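Local structure of ribose 5-phosphate isomerase RpiB (Thermoanaerobacter tengcongensis, 4EGS) at residues 103-107 against 108-112. The protein probably removes phosphate from phosphotyrosine in proteins through this N-terminal low molecular weight phosphatase domain, and may also interconvert aldoses and ketoses through an RpiB-like part of the full-length protein. Numbering follows the deposited sequence.
Sequences KSLRE and EDLKG
D109 reaches back from the first turn of helix 108-112 and meets R106 twice. D109 OD1 accepts a hydrogen bond from the backbone N of R106 (3.0 Å), bent to 141° and arriving from above the carboxylate plane. D109 OD2 forms a salt bridge with R106 NH1 at the guanidinium edge, the two flat groups turned only 17° apart; the modelled 2.4 Å is implausibly short, so its exact length is doubtful. Because CG of R106 stays beside its own backbone N (chi1 -37°), the arginine chain doubles back along the loop, and S104 O sits over one guanidinium face. The backbone bond thus ties the buried carboxylate to the loop, and the nearby positive charge would be expected to help keep it ionised.

Across the turn, K111 N sends E107 O a weak hydrogen bond. K111 CE lies against E107 CD (3.7 Å), the chains crossing at a slant with K111 NZ and the carboxylate oxygens not in contact. L105 and L110 cross at about a right angle, L105 CD2 against L110 CD1 at 3.7 Å. Both leucines touch Y131. This loop-to-helix turn lies against strand 36-41, with L105 on V40 and both D109 and L110 on L38, and helix 108-112 then runs on to strand 115-118, next to strand 36-41 in the parallel sheet.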
ATOM      1  N   LYS A 103      17.657 -15.374  -9.805  1.00 34.87           N
ATOM      2  CA  LYS A 103      16.537 -16.085 -10.408  1.00 37.37           C
ATOM      3  C   LYS A 103      16.146 -15.415 -11.721  1.00 38.21           C
ATOM      4  O   LYS A 103      16.002 -14.193 -11.778  1.00 36.64           O
ATOM      5  CB  LYS A 103      15.333 -16.078  -9.465  1.00 36.03           C
ATOM      6  CG  LYS A 103      15.665 -16.278  -7.998  1.00 37.61           C
ATOM      7  CD  LYS A 103      15.867 -17.741  -7.650  1.00 37.46           C
ATOM      8  CE  LYS A 103      16.102 -17.899  -6.158  1.00 38.05           C
ATOM      9  NZ  LYS A 103      16.167 -19.325  -5.740  1.00 41.59           N
ATOM     10  N   SER A 104      15.975 -16.214 -12.771  1.00 36.76           N
ATOM     11  CA  SER A 104      15.491 -15.696 -14.045  1.00 37.93           C
ATOM     12  C   SER A 104      13.973 -15.565 -13.986  1.00 40.66           C
ATOM     13  O   SER A 104      13.287 -16.435 -13.447  1.00 41.43           O
ATOM     14  CB  SER A 104      15.913 -16.604 -15.204  1.00 38.52           C
ATOM     15  OG  SER A 104      15.495 -16.076 -16.450  1.00 36.40           O
ATOM     16  N   LEU A 105      13.457 -14.469 -14.530  1.00 41.95           N
ATOM     17  CA  LEU A 105      12.037 -14.156 -14.431  1.00 38.61           C
ATOM     18  C   LEU A 105      11.164 -15.142 -15.212  1.00 42.15           C
ATOM     19  O   LEU A 105      11.462 -15.489 -16.357  1.00 40.09           O
ATOM     20  CB  LEU A 105      11.780 -12.715 -14.885  1.00 35.98           C
ATOM     21  CG  LEU A 105      10.433 -12.089 -14.518  1.00 40.74           C
ATOM     22  CD1 LEU A 105      10.626 -10.653 -14.058  1.00 38.81           C
ATOM     23  CD2 LEU A 105       9.475 -12.141 -15.696  1.00 42.31           C
ATOM     24  N   ARG A 106      10.089 -15.594 -14.572  1.00 41.43           N
ATOM     25  CA  ARG A 106       9.162 -16.544 -15.175  1.00 39.95           C
ATOM     26  C   ARG A 106       7.773 -15.921 -15.258  1.00 40.45           C
ATOM     27  O   ARG A 106       7.636 -14.707 -15.386  1.00 39.84           O
ATOM     28  CB  ARG A 106       9.096 -17.820 -14.338  1.00 38.24           C
ATOM     29  CG  ARG A 106      10.423 -18.239 -13.738  1.00 37.93           C
ATOM     30  CD  ARG A 106      10.208 -19.067 -12.482  1.00 40.62           C
ATOM     31  NE  ARG A 106      11.391 -19.080 -11.625  1.00 45.13           N
ATOM     32  CZ  ARG A 106      11.700 -18.113 -10.767  1.00 44.05           C
ATOM     33  NH1 ARG A 106      10.919 -17.048 -10.653  1.00 40.74           N
ATOM     34  NH2 ARG A 106      12.796 -18.207 -10.024  1.00 42.30           N
ATOM     35  N   GLU A 107       6.744 -16.757 -15.179  1.00 42.11           N
ATOM     36  CA  GLU A 107       5.375 -16.258 -15.161  1.00 41.37           C
ATOM     37  C   GLU A 107       4.839 -16.264 -13.732  1.00 41.76           C
ATOM     38  O   GLU A 107       3.846 -15.603 -13.425  1.00 43.10           O
ATOM     39  CB  GLU A 107       4.478 -17.098 -16.069  1.00 42.55           C
ATOM     40  CG  GLU A 107       3.332 -16.313 -16.689  1.00 41.89           C
ATOM     41  CD  GLU A 107       2.256 -17.205 -17.273  1.00 40.84           C
ATOM     42  OE1 GLU A 107       1.497 -16.731 -18.145  1.00 40.51           O
ATOM     43  OE2 GLU A 107       2.162 -18.376 -16.853  1.00 39.83           O
ATOM     44  N   GLU A 108       5.513 -17.011 -12.864  1.00 42.18           N
ATOM     45  CA  GLU A 108       5.113 -17.134 -11.466  1.00 44.17           C
ATOM     46  C   GLU A 108       5.271 -15.815 -10.717  1.00 43.90           C
ATOM     47  O   GLU A 108       4.440 -15.464  -9.877  1.00 43.81           O
ATOM     48  CB  GLU A 108       5.945 -18.220 -10.777  1.00 47.62           C
ATOM     49  CG  GLU A 108       5.132 -19.236  -9.990  1.00 50.38           C
ATOM     50  CD  GLU A 108       5.995 -20.332  -9.390  1.00 54.87           C
ATOM     51  OE1 GLU A 108       5.626 -21.519  -9.517  1.00 60.79           O
ATOM     52  OE2 GLU A 108       7.039 -20.006  -8.787  1.00 54.23           O
ATOM     53  N   ASP A 109       6.339 -15.087 -11.027  1.00 43.51           N
ATOM     54  CA  ASP A 109       6.661 -13.853 -10.315  1.00 42.28           C
ATOM     55  C   ASP A 109       5.775 -12.682 -10.731  1.00 40.92           C
ATOM     56  O   ASP A 109       5.404 -11.854  -9.901  1.00 43.23           O
ATOM     57  CB  ASP A 109       8.136 -13.485 -10.510  1.00 37.65           C
ATOM     58  CG  ASP A 109       8.913 -14.549 -11.255  1.00 38.20           C
ATOM     59  OD1 ASP A 109       8.355 -15.139 -12.203  1.00 43.65           O
ATOM     60  OD2 ASP A 109      10.081 -14.799 -10.891  1.00 37.03           O
ATOM     61  N   LEU A 110       5.438 -12.616 -12.014  1.00 41.31           N
ATOM     62  CA  LEU A 110       4.644 -11.507 -12.537  1.00 40.93           C
ATOM     63  C   LEU A 110       3.195 -11.539 -12.057  1.00 43.83           C
ATOM     64  O   LEU A 110       2.628 -10.503 -11.710  1.00 44.19           O
ATOM     65  CB  LEU A 110       4.702 -11.479 -14.065  1.00 42.09           C
ATOM     66  CG  LEU A 110       5.500 -10.321 -14.669  1.00 41.44           C
ATOM     67  CD1 LEU A 110       6.847 -10.182 -13.981  1.00 40.18           C
ATOM     68  CD2 LEU A 110       5.683 -10.520 -16.162  1.00 39.05           C
ATOM     69  N   LYS A 111       2.602 -12.729 -12.041  1.00 44.33           N
ATOM     70  CA  LYS A 111       1.222 -12.896 -11.591  1.00 44.54           C
ATOM     71  C   LYS A 111       1.062 -12.569 -10.110  1.00 43.82           C
ATOM     72  O   LYS A 111       0.087 -11.935  -9.706  1.00 41.46           O
ATOM     73  CB  LYS A 111       0.745 -14.324 -11.854  1.00 47.17           C
ATOM     74  CG  LYS A 111       0.437 -14.630 -13.308  1.00 45.35           C
ATOM     75  CD  LYS A 111       0.206 -16.120 -13.509  1.00 47.69           C
ATOM     76  CE  LYS A 111      -0.443 -16.415 -14.850  1.00 45.38           C
ATOM     77  NZ  LYS A 111      -1.837 -15.894 -14.914  1.00 45.09           N
ATOM     78  N   GLY A 112       2.023 -13.008  -9.304  1.00 43.40           N
ATOM     79  CA  GLY A 112       1.972 -12.799  -7.869  1.00 40.24           C
ATOM     80  C   GLY A 112       2.314 -11.378  -7.461  1.00 43.12           C
ATOM     81  O   GLY A 112       2.119 -10.991  -6.308  1.00 43.04           O
TER